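Local structure of butyryl-CoA dehydrogenase (6CXT) at residues 80-86 with 204-208; 90-94 with 119-123; 242-247 with 361-365. The protein binds flavin-adenine dinucleotide as a member of the acyl-CoA dehydrogenase family, whose chains combine N-terminal, middle and C-terminal family domains. All blocks are in the same frame, centred on the assembly; numbering follows the deposited sequence.

The three contacts lie at the corners of a triangle, their centres about 13 Å (contacts 1 and 2) and 14 Å (1 and 3, 2 and 3) apart, around the pocket shared by flavin-adenine dinucleotide and FK4. Helix 81-101 serves contacts 1 and 2. Contact 3 meets contact 1 through aromatic packing, F85 CE1 lying 3.4 Å from F362 CZ, and meets contact 2 where F92 CE1 comes within 3.5 Å of C245 CB. F85 from contact 1 and N123 from contact 2 belong to both ligand pockets; in contact 3, E242, R243, F362, S363 and G364 line the FK4 pocket, and L361, F362 and T365 that of the flavin.

Contact 1: 80-86 with 204-208. With EDO (1,2-ethanediol), chain E.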
loop_
_atom_site.group_PDB
_atom_site.type_symbol
_atom_site.label_atom_id
_atom_site.label_comp_id
_atom_site.label_asym_id
_atom_site.label_seq_id
_atom_site.Cartn_x
_atom_site.Cartn_y
_atom_site.Cartn_z
ATOM N N ASP B 80 27.706 4.348 -9.988
ATOM C CA ASP B 80 27.174 5.415 -10.866
ATOM C C ASP B 80 26.077 4.836 -11.769
ATOM O O ASP B 80 26.269 4.478 -12.937
ATOM C CB ASP B 80 28.294 6.053 -11.688
ATOM C CG ASP B 80 27.837 7.325 -12.366
ATOM O OD1 ASP B 80 26.597 7.575 -12.450
ATOM O OD2 ASP B 80 28.727 8.058 -12.837
ATOM N N THR B 81 24.878 4.745 -11.207
ATOM C CA THR B 81 23.717 4.258 -11.938
ATOM C C THR B 81 23.446 5.106 -13.196
ATOM O O THR B 81 23.039 4.571 -14.217
ATOM C CB THR B 81 22.516 4.252 -10.963
ATOM O OG1 THR B 81 22.909 3.469 -9.800
ATOM C CG2 THR B 81 21.231 3.638 -11.590
ATOM N N GLY B 82 23.592 6.414 -13.065
ATOM C CA GLY B 82 23.286 7.386 -14.137
ATOM C C GLY B 82 24.139 7.052 -15.347
ATOM O O GLY B 82 23.671 7.115 -16.505
ATOM N N LEU B 83 25.388 6.701 -15.066
ATOM C CA LEU B 83 26.324 6.345 -16.150
ATOM C C LEU B 83 25.870 5.075 -16.882
ATOM O O LEU B 83 25.866 5.013 -18.127
ATOM C CB LEU B 83 27.775 6.222 -15.643
ATOM C CG LEU B 83 28.817 5.779 -16.715
ATOM C CD1 LEU B 83 28.866 6.800 -17.826
ATOM C CD2 LEU B 83 30.210 5.694 -16.106
ATOM N N LEU B 84 25.480 4.054 -16.121
ATOM C CA LEU B 84 24.960 2.813 -16.707
ATOM C C LEU B 84 23.723 3.085 -17.542
ATOM O O LEU B 84 23.552 2.472 -18.601
ATOM C CB LEU B 84 24.637 1.784 -15.607
ATOM C CG LEU B 84 25.913 1.277 -14.917
ATOM C CD1 LEU B 84 25.472 0.349 -13.768
ATOM C CD2 LEU B 84 26.885 0.556 -15.899
ATOM N N PHE B 85 22.870 3.957 -17.031
ATOM C CA PHE B 85 21.624 4.350 -17.690
ATOM C C PHE B 85 21.954 5.022 -19.052
ATOM O O PHE B 85 21.387 4.652 -20.054
ATOM C CB PHE B 85 20.885 5.313 -16.795
ATOM C CG PHE B 85 19.724 6.008 -17.454
ATOM C CD1 PHE B 85 18.609 5.307 -17.867
ATOM C CD2 PHE B 85 19.728 7.395 -17.586
ATOM C CE1 PHE B 85 17.520 5.974 -18.514
ATOM C CE2 PHE B 85 18.667 8.084 -18.214
ATOM C CZ PHE B 85 17.546 7.371 -18.650
ATOM N N ALA B 86 22.853 6.008 -19.040
ATOM C CA ALA B 86 23.333 6.643 -20.319
ATOM C C ALA B 86 23.780 5.573 -21.321
ATOM O O ALA B 86 23.471 5.653 -22.531
ATOM C CB ALA B 86 24.458 7.652 -20.031
ATOM N N LEU B 204 20.462 10.791 -11.425
ATOM C CA LEU B 204 21.117 10.276 -12.662
ATOM C C LEU B 204 21.981 11.360 -13.287
ATOM O O LEU B 204 21.929 11.588 -14.513
ATOM C CB LEU B 204 20.066 9.760 -13.668
ATOM C CG LEU B 204 19.087 8.682 -13.161
ATOM C CD1 LEU B 204 17.878 8.568 -14.095
ATOM C CD2 LEU B 204 19.740 7.297 -13.008
ATOM N N ARG B 205 22.687 12.070 -12.426
ATOM C CA ARG B 205 23.531 13.176 -12.830
ATOM C C ARG B 205 24.499 12.841 -13.983
ATOM O O ARG B 205 24.705 13.673 -14.853
ATOM C CB ARG B 205 24.242 13.776 -11.585
ATOM N N SER B 206 25.054 11.628 -14.033
ATOM C CA SER B 206 26.002 11.274 -15.099
ATOM C C SER B 206 25.352 11.073 -16.463
ATOM O O SER B 206 26.088 10.951 -17.450
ATOM C CB SER B 206 26.883 10.083 -14.769
ATOM O OG SER B 206 27.650 10.384 -13.584
ATOM N N ALA B 207 24.018 11.003 -16.511
ATOM C CA ALA B 207 23.324 10.803 -17.808
ATOM C C ALA B 207 22.823 12.186 -18.200
ATOM O O ALA B 207 21.855 12.673 -17.636
ATOM C CB ALA B 207 22.156 9.806 -17.684
ATOM N N PRO B 208 23.453 12.829 -19.204
ATOM C CA PRO B 208 22.985 14.159 -19.589
ATOM C C PRO B 208 21.544 14.099 -20.075
ATOM O O PRO B 208 21.157 13.101 -20.704
ATOM C CB PRO B 208 23.875 14.520 -20.809
ATOM C CG PRO B 208 25.036 13.670 -20.668
ATOM C CD PRO B 208 24.563 12.366 -20.049
HETATM C C1 EDO E . 24.641 9.726 -10.796
HETATM O O1 EDO E . 24.813 9.450 -12.194
HETATM C C2 EDO E . 24.504 8.472 -9.896
HETATM O O2 EDO E . 23.340 7.770 -10.392
#
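D80 and S206 meet where a helix N-cap faces a type I beta turn: D80 caps helix 81-101, and L204 to A207 form the turn, tying the N-terminal family domain to the middle one. Among the polar contacts, S206 OG donates to D80 OD2 at 2.7 Å, which accepts with its syn lone pair. The other carboxylate oxygen does the capping. With D80 CG anti to the backbone N (chi1 -168°), OD1 swings back over the helix start and accepts from L83 N at 3.0 Å, the N-H arriving 66° out of the carboxylate plane. A 1,2-ethanediol, probably from the crystallisation liquor, bridges the two segments. Its O1 donates to D80 OD1 at 2.6 Å and accepts from S206 N at 2.9 Å, while G82 N donates to its O2 at 3.0 Å; D355 also bonds the diol. Two groups thus grip OD1, and all of D80's carboxylate is engaged.

The apolar part starts at G82 and runs one turn on to F85 and A86. G82 has no side chain, and L204 CD2 rests 3.7 Å from its CA. The other methyl of L204, CD1, sits over one face of the F85 ring, offset toward the rim and 4.1 Å from F85 CD2. A86 CB packs against A207 CB. A207 CB also meets the F85 ring at its edge, near the ring plane, 3.4 Å from F85 CD2.

Contact 2: 90-94 with 119-123. With FAD (flavin-adenine dinucleotide), chain D.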
loop_
_atom_site.group_PDB
_atom_site.type_symbol
_atom_site.label_atom_id
_atom_site.label_comp_id
_atom_site.label_asym_id
_atom_site.label_seq_id
_atom_site.Cartn_x
_atom_site.Cartn_y
_atom_site.Cartn_z
ATOM N N HIS B 90 21.937 4.454 -24.962
ATOM C CA HIS B 90 22.719 4.392 -26.193
ATOM C C HIS B 90 22.623 3.009 -26.860
ATOM O O HIS B 90 22.371 2.893 -28.086
ATOM C CB HIS B 90 24.155 4.732 -25.777
ATOM C CG HIS B 90 25.214 4.216 -26.692
ATOM N ND1 HIS B 90 25.878 5.034 -27.585
ATOM C CD2 HIS B 90 25.798 3.000 -26.796
ATOM C CE1 HIS B 90 26.826 4.344 -28.199
ATOM N NE2 HIS B 90 26.802 3.105 -27.745
ATOM N N THR B 91 22.817 1.954 -26.077
ATOM C CA THR B 91 22.813 0.598 -26.629
ATOM C C THR B 91 21.426 0.127 -27.058
ATOM O O THR B 91 21.272 -0.380 -28.174
ATOM C CB THR B 91 23.402 -0.413 -25.661
ATOM O OG1 THR B 91 24.761 -0.059 -25.416
ATOM C CG2 THR B 91 23.364 -1.875 -26.222
ATOM N N PHE B 92 20.412 0.279 -26.191
ATOM C CA PHE B 92 19.149 -0.400 -26.446
ATOM C C PHE B 92 18.188 0.435 -27.227
ATOM O O PHE B 92 17.383 -0.109 -28.002
ATOM C CB PHE B 92 18.565 -0.990 -25.127
ATOM C CG PHE B 92 19.480 -2.040 -24.571
ATOM C CD1 PHE B 92 19.536 -3.308 -25.178
ATOM C CD2 PHE B 92 20.332 -1.767 -23.536
ATOM C CE1 PHE B 92 20.410 -4.274 -24.752
ATOM C CE2 PHE B 92 21.225 -2.742 -23.095
ATOM C CZ PHE B 92 21.261 -4.003 -23.694
ATOM N N ALA B 93 18.208 1.750 -27.018
ATOM C CA ALA B 93 17.316 2.589 -27.789
ATOM C C ALA B 93 17.924 3.041 -29.149
ATOM O O ALA B 93 17.192 3.574 -29.999
ATOM C CB ALA B 93 16.794 3.801 -26.995
ATOM N N CYS B 94 19.227 2.884 -29.312
ATOM C CA CYS B 94 19.908 3.435 -30.500
ATOM C C CYS B 94 20.628 2.355 -31.298
ATOM O O CYS B 94 20.271 2.147 -32.491
ATOM C CB CYS B 94 20.856 4.581 -30.124
ATOM S SG CYS B 94 20.032 5.920 -29.219
ATOM N N LYS B 119 31.719 6.439 -30.340
ATOM C CA LYS B 119 30.710 7.357 -30.701
ATOM C C LYS B 119 29.521 7.013 -29.772
ATOM O O LYS B 119 29.357 5.898 -29.365
ATOM C CB LYS B 119 30.417 7.329 -32.169
ATOM C CG LYS B 119 31.540 7.998 -32.951
ATOM C CD LYS B 119 31.092 8.510 -34.277
ATOM C CE LYS B 119 32.250 8.965 -35.137
ATOM N NZ LYS B 119 31.819 8.972 -36.549
ATOM N N ILE B 120 28.739 8.010 -29.467
ATOM C CA ILE B 120 27.625 7.907 -28.495
ATOM C C ILE B 120 26.338 8.276 -29.242
ATOM O O ILE B 120 26.305 9.248 -30.012
ATOM C CB ILE B 120 27.841 8.907 -27.321
ATOM C CG1 ILE B 120 29.202 8.652 -26.673
ATOM C CG2 ILE B 120 26.629 8.897 -26.339
ATOM C CD1 ILE B 120 29.488 9.407 -25.374
ATOM N N ALA B 121 25.257 7.519 -28.985
ATOM C CA ALA B 121 23.969 7.788 -29.607
ATOM C C ALA B 121 22.955 8.162 -28.529
ATOM O O ALA B 121 23.112 7.786 -27.342
ATOM C CB ALA B 121 23.481 6.597 -30.412
ATOM N N ALA B 122 21.984 8.963 -28.949
ATOM C CA ALA B 122 20.930 9.438 -28.100
ATOM C C ALA B 122 19.651 9.128 -28.834
ATOM O O ALA B 122 19.572 9.244 -30.063
ATOM C CB ALA B 122 21.068 10.957 -27.903
ATOM N N ASN B 123 18.605 8.828 -28.092
ATOM C CA ASN B 123 17.277 8.540 -28.587
ATOM C C ASN B 123 16.403 9.805 -28.453
ATOM O O ASN B 123 16.319 10.351 -27.388
ATOM C CB ASN B 123 16.716 7.385 -27.759
ATOM C CG ASN B 123 15.348 6.965 -28.179
ATOM O OD1 ASN B 123 14.502 6.690 -27.344
ATOM N ND2 ASN B 123 15.139 6.872 -29.443
HETATM P PA FAD D . 3.089 13.286 -19.594
HETATM O O1A FAD D . 3.004 12.305 -20.748
HETATM O O2A FAD D . 2.687 14.750 -19.672
HETATM O O5B FAD D . 2.373 12.584 -18.312
HETATM C C5B FAD D . 2.083 13.309 -17.094
HETATM C C4B FAD D . 1.233 12.341 -16.245
HETATM O O4B FAD D . 0.037 11.967 -16.977
HETATM C C3B FAD D . 1.999 11.058 -15.943
HETATM O O3B FAD D . 1.539 10.670 -14.642
HETATM C C2B FAD D . 1.415 10.065 -16.973
HETATM O O2B FAD D . 1.565 8.672 -16.599
HETATM C C1B FAD D . -0.059 10.558 -17.089
HETATM N N9A FAD D . -0.618 10.082 -18.372
HETATM C C8A FAD D . -0.317 10.527 -19.622
HETATM N N7A FAD D . -0.969 9.755 -20.562
HETATM C C5A FAD D . -1.675 8.796 -19.901
HETATM C C6A FAD D . -2.583 7.671 -20.244
HETATM N N6A FAD D . -2.875 7.345 -21.554
HETATM N N1A FAD D . -3.095 6.938 -19.209
HETATM C C2A FAD D . -2.816 7.198 -17.886
HETATM N N3A FAD D . -2.016 8.225 -17.522
HETATM C C4A FAD D . -1.428 9.028 -18.451
HETATM N N1 FAD D . 12.538 10.901 -23.940
HETATM C C2 FAD D . 13.245 10.650 -25.100
HETATM O O2 FAD D . 12.613 10.816 -26.180
HETATM N N3 FAD D . 14.551 10.258 -25.123
HETATM C C4 FAD D . 15.262 10.148 -23.982
HETATM O O4 FAD D . 16.443 9.802 -24.026
HETATM C C4X FAD D . 14.569 10.420 -22.675
HETATM N N5 FAD D . 15.202 10.365 -21.482
HETATM C C5X FAD D . 14.592 10.678 -20.305
HETATM C C6 FAD D . 15.354 10.596 -19.108
HETATM C C7 FAD D . 14.746 10.935 -17.882
HETATM C C7M FAD D . 15.573 10.883 -16.622
HETATM C C8 FAD D . 13.336 11.360 -17.840
HETATM C C8M FAD D . 12.685 11.702 -16.542
HETATM C C9 FAD D . 12.564 11.411 -19.020
HETATM C C9A FAD D . 13.166 11.073 -20.253
HETATM N N10 FAD D . 12.447 11.138 -21.489
HETATM C C10 FAD D . 13.139 10.819 -22.709
HETATM C "C1'" FAD D . 11.052 11.554 -21.540
HETATM C "C2'" FAD D . 10.164 10.411 -20.996
HETATM O "O2'" FAD D . 10.074 9.278 -21.877
HETATM C "C3'" FAD D . 8.813 10.998 -20.618
HETATM O "O3'" FAD D . 9.051 11.882 -19.504
HETATM C "C4'" FAD D . 7.643 10.030 -20.370
HETATM O "O4'" FAD D . 7.263 9.365 -21.618
HETATM C "C5'" FAD D . 6.415 10.771 -19.824
HETATM O "O5'" FAD D . 6.150 11.886 -20.685
HETATM P P FAD D . 5.930 13.307 -20.048
HETATM O O1P FAD D . 5.602 14.318 -21.151
HETATM O O2P FAD D . 7.065 13.724 -19.132
HETATM O O3P FAD D . 4.628 13.226 -19.114
#
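With its CG anti to the backbone N (chi1 156°), H90 carries its imidazole off the helix and toward A121, whereas C94 has SG anti to its carbonyl carbon and lays the sulfur along the strand backbone. A121 N donates to H90 ND1 at 2.9 Å with an N-H...N angle of 161°, slightly tilted from the ring plane. Beside that bond, H90 CE1 approaches K119 O at 3.2 Å. H90 NE2 is bonded to L114 O, so both ring nitrogens are held and the ring's rotation is fixed; this pattern is consistent with a neutral imidazole protonated on NE2.

Helix 81-101 here packs on strand 121-124, an outermost strand, within this chain, of the mixed sheet in the acyl-CoA dehydrogenase fold. The short segments approach to 7.4 Å between axes at 54°. The residues that meet are small and tightly fitted: C94 CB and A121 CB are 3.3 Å apart, closer than usual for carbons. C94 SG lies 3.3 Å from A122 C, and A93 CB meets N123 CB at 3.7 Å. Further along the strand, N123 reaches both ligands, its OD1 accepting from FK4's pyrrole nitrogen and its backbone O accepting from flavin-adenine dinucleotide N3 at 2.9 Å.

Contact 3: 242-247 with 361-365; sequences ERCCLF and LFSGT. With FK4 (S-[2-({N-[(2R)-2-hydroxy-4-{[(R)-hydroxy(oxo)-lambda~5~-phosphanyl]oxy}-3,3-dimethylbutanoyl]-beta-alanyl}amino)ethyl] 1H-pyrrole-2-carbothioate), chain C.
R243 NH2 is shared by two oxygens of FK4, O26 at 2.8 Å and O27 at 3.1 Å, while NE of the same guanidinium donates across the contact to S363 O at 2.8 Å. The R243 chain is extended from CG to NE and lies alongside S363; S363 O and FK4 O26 both meet the guanidinium at its edge, near its plane. The hydroxyl of S363 is used as well: OG donates to E242 OE2 at 2.6 Å, coming to the anti side of the carboxylate and somewhat out of its plane. S363 N donates to FK4 O25 at 2.9 Å, nearly straight at 177°.

These bonds join the C-terminal part of helix 231-245 to the loop between helices 351-359 and 366-377, both in the C-terminal family domain, and form one wall of the FK4 pocket. Aromatic packing backs the polar row. F247 CE1 lies 3.4 Å from S363 OG, which sits at the ring's edge. F247 CZ also approaches F362 CE1 at 3.4 Å; the side chains run past each other in opposite directions, with the ring planes oblique at 49°. L246 CD2 packs against the same F362 atom, and F362 CB faces FK4 O25.

S363 therefore commits its N, O and OG to three different partners, and so links the ligand to both E242 and R243. The bond from S363 OG probably helps orient the E242 carboxylate, and the positive charge of R243 would be expected to polarise the two FK4 oxygens it holds.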
loop_
_atom_site.group_PDB
_atom_site.type_symbol
_atom_site.label_atom_id
_atom_site.label_comp_id
_atom_site.label_asym_id
_atom_site.label_seq_id
_atom_site.Cartn_x
_atom_site.Cartn_y
_atom_site.Cartn_z
ATOM N N GLU B 242 14.649 -1.551 -24.676
ATOM C CA GLU B 242 15.053 -0.667 -23.561
ATOM C C GLU B 242 14.307 -1.050 -22.255
ATOM O O GLU B 242 14.916 -1.207 -21.201
ATOM C CB GLU B 242 14.766 0.779 -23.911
ATOM C CG GLU B 242 15.328 1.724 -22.866
ATOM C CD GLU B 242 15.104 3.168 -23.244
ATOM O OE1 GLU B 242 15.958 3.723 -23.948
ATOM O OE2 GLU B 242 14.096 3.777 -22.838
ATOM N N ARG B 243 12.994 -1.227 -22.353
ATOM C CA ARG B 243 12.154 -1.528 -21.178
ATOM C C ARG B 243 12.583 -2.861 -20.581
ATOM O O ARG B 243 12.487 -3.056 -19.375
ATOM C CB ARG B 243 10.682 -1.561 -21.592
ATOM C CG ARG B 243 10.090 -0.162 -21.837
ATOM C CD ARG B 243 8.693 -0.354 -22.439
ATOM N NE ARG B 243 8.198 0.927 -22.925
ATOM C CZ ARG B 243 7.207 1.067 -23.824
ATOM N NH1 ARG B 243 6.640 -0.003 -24.365
ATOM N NH2 ARG B 243 6.809 2.285 -24.197
ATOM N N CYS B 244 13.064 -3.771 -21.433
ATOM C CA CYS B 244 13.524 -5.086 -20.996
ATOM C C CYS B 244 14.931 -5.036 -20.390
ATOM O O CYS B 244 15.147 -5.479 -19.217
ATOM C CB CYS B 244 13.524 -6.083 -22.166
ATOM S SG CYS B 244 13.945 -7.794 -21.704
ATOM N N CYS B 245 15.897 -4.519 -21.149
ATOM C CA CYS B 245 17.289 -4.692 -20.800
ATOM C C CYS B 245 17.840 -3.563 -19.945
ATOM O O CYS B 245 18.678 -3.807 -19.112
ATOM C CB CYS B 245 18.151 -4.814 -22.074
ATOM S SG CYS B 245 17.621 -6.226 -23.119
ATOM N N LEU B 246 17.420 -2.320 -20.192
ATOM C CA LEU B 246 17.999 -1.188 -19.466
ATOM C C LEU B 246 17.692 -1.357 -17.957
ATOM O O LEU B 246 18.532 -1.084 -17.101
ATOM C CB LEU B 246 17.487 0.146 -20.017
ATOM C CG LEU B 246 17.976 1.453 -19.348
ATOM C CD1 LEU B 246 17.960 2.618 -20.348
ATOM C CD2 LEU B 246 17.103 1.833 -18.113
ATOM N N PHE B 247 16.521 -1.898 -17.650
ATOM C CA PHE B 247 16.019 -1.955 -16.236
ATOM C C PHE B 247 16.726 -3.033 -15.420
ATOM O O PHE B 247 16.625 -3.049 -14.176
ATOM C CB PHE B 247 14.468 -2.078 -16.238
ATOM C CG PHE B 247 13.809 -0.744 -16.556
ATOM C CD1 PHE B 247 13.836 -0.222 -17.904
ATOM C CD2 PHE B 247 13.269 0.048 -15.557
ATOM C CE1 PHE B 247 13.387 1.035 -18.169
ATOM C CE2 PHE B 247 12.759 1.327 -15.836
ATOM C CZ PHE B 247 12.841 1.823 -17.140
ATOM N N LEU B 361 9.413 7.044 -14.777
ATOM C CA LEU B 361 9.014 8.018 -15.822
ATOM C C LEU B 361 9.558 7.640 -17.196
ATOM O O LEU B 361 8.754 7.509 -18.142
ATOM C CB LEU B 361 9.535 9.410 -15.462
ATOM C CG LEU B 361 9.010 9.919 -14.114
ATOM C CD1 LEU B 361 9.664 11.255 -13.824
ATOM C CD2 LEU B 361 7.454 10.013 -14.035
ATOM N N PHE B 362 10.871 7.438 -17.320
ATOM C CA PHE B 362 11.473 7.210 -18.652
ATOM C C PHE B 362 11.121 5.822 -19.175
ATOM O O PHE B 362 10.761 4.925 -18.394
ATOM C CB PHE B 362 12.989 7.514 -18.703
ATOM C CG PHE B 362 13.817 6.742 -17.713
ATOM C CD1 PHE B 362 13.992 5.338 -17.816
ATOM C CD2 PHE B 362 14.485 7.446 -16.693
ATOM C CE1 PHE B 362 14.792 4.648 -16.901
ATOM C CE2 PHE B 362 15.275 6.753 -15.761
ATOM C CZ PHE B 362 15.444 5.375 -15.873
ATOM N N SER B 363 11.210 5.636 -20.493
ATOM C CA SER B 363 10.780 4.415 -21.157
ATOM C C SER B 363 9.259 4.157 -21.035
ATOM O O SER B 363 8.812 3.049 -21.201
ATOM C CB SER B 363 11.558 3.171 -20.703
ATOM O OG SER B 363 12.924 3.503 -20.485
ATOM N N GLY B 364 8.484 5.199 -20.805
ATOM C CA GLY B 364 7.026 5.089 -20.547
ATOM C C GLY B 364 6.739 5.082 -19.043
ATOM O O GLY B 364 7.302 4.237 -18.327
ATOM N N THR B 365 5.890 5.963 -18.576
ATOM C CA THR B 365 5.591 5.999 -17.139
ATOM C C THR B 365 4.925 4.699 -16.671
ATOM O O THR B 365 4.418 3.869 -17.494
ATOM C CB THR B 365 4.660 7.134 -16.741
ATOM O OG1 THR B 365 3.327 6.848 -17.233
ATOM C CG2 THR B 365 5.172 8.520 -17.263
HETATM O O01 FK4 C . 3.110 -0.323 -28.590
HETATM P P02 FK4 C . 2.605 0.976 -29.301
HETATM O O03 FK4 C . 2.556 2.283 -28.434
HETATM C C04 FK4 C . 2.193 2.189 -27.086
HETATM C C05 FK4 C . 1.583 3.427 -26.503
HETATM C C06 FK4 C . 1.297 3.147 -25.004
HETATM C C07 FK4 C . 0.275 3.724 -27.284
HETATM C C08 FK4 C . 2.505 4.662 -26.682
HETATM O O09 FK4 C . 1.838 5.879 -26.450
HETATM C C10 FK4 C . 3.803 4.581 -25.853
HETATM N N11 FK4 C . 3.947 5.667 -24.895
HETATM C C12 FK4 C . 5.096 5.672 -24.061
HETATM C C13 FK4 C . 6.256 6.481 -24.682
HETATM C C14 FK4 C . 7.577 6.038 -24.217
HETATM N N15 FK4 C . 8.501 7.087 -24.291
HETATM C C16 FK4 C . 9.902 6.831 -23.956
HETATM C C17 FK4 C . 10.850 7.781 -24.714
HETATM S S18 FK4 C . 12.524 7.207 -24.722
HETATM C C19 FK4 C . 12.942 7.186 -22.978
HETATM C C20 FK4 C . 14.394 6.921 -22.956
HETATM C C21 FK4 C . 15.267 7.046 -21.898
HETATM C C22 FK4 C . 16.523 6.639 -22.396
HETATM C C23 FK4 C . 16.377 6.283 -23.760
HETATM N N24 FK4 C . 15.086 6.439 -24.118
HETATM O O25 FK4 C . 12.227 7.826 -22.174
HETATM O O26 FK4 C . 7.850 4.896 -23.855
HETATM O O27 FK4 C . 4.665 3.640 -25.915
HETATM O O28 FK4 C . 3.507 1.235 -30.464
#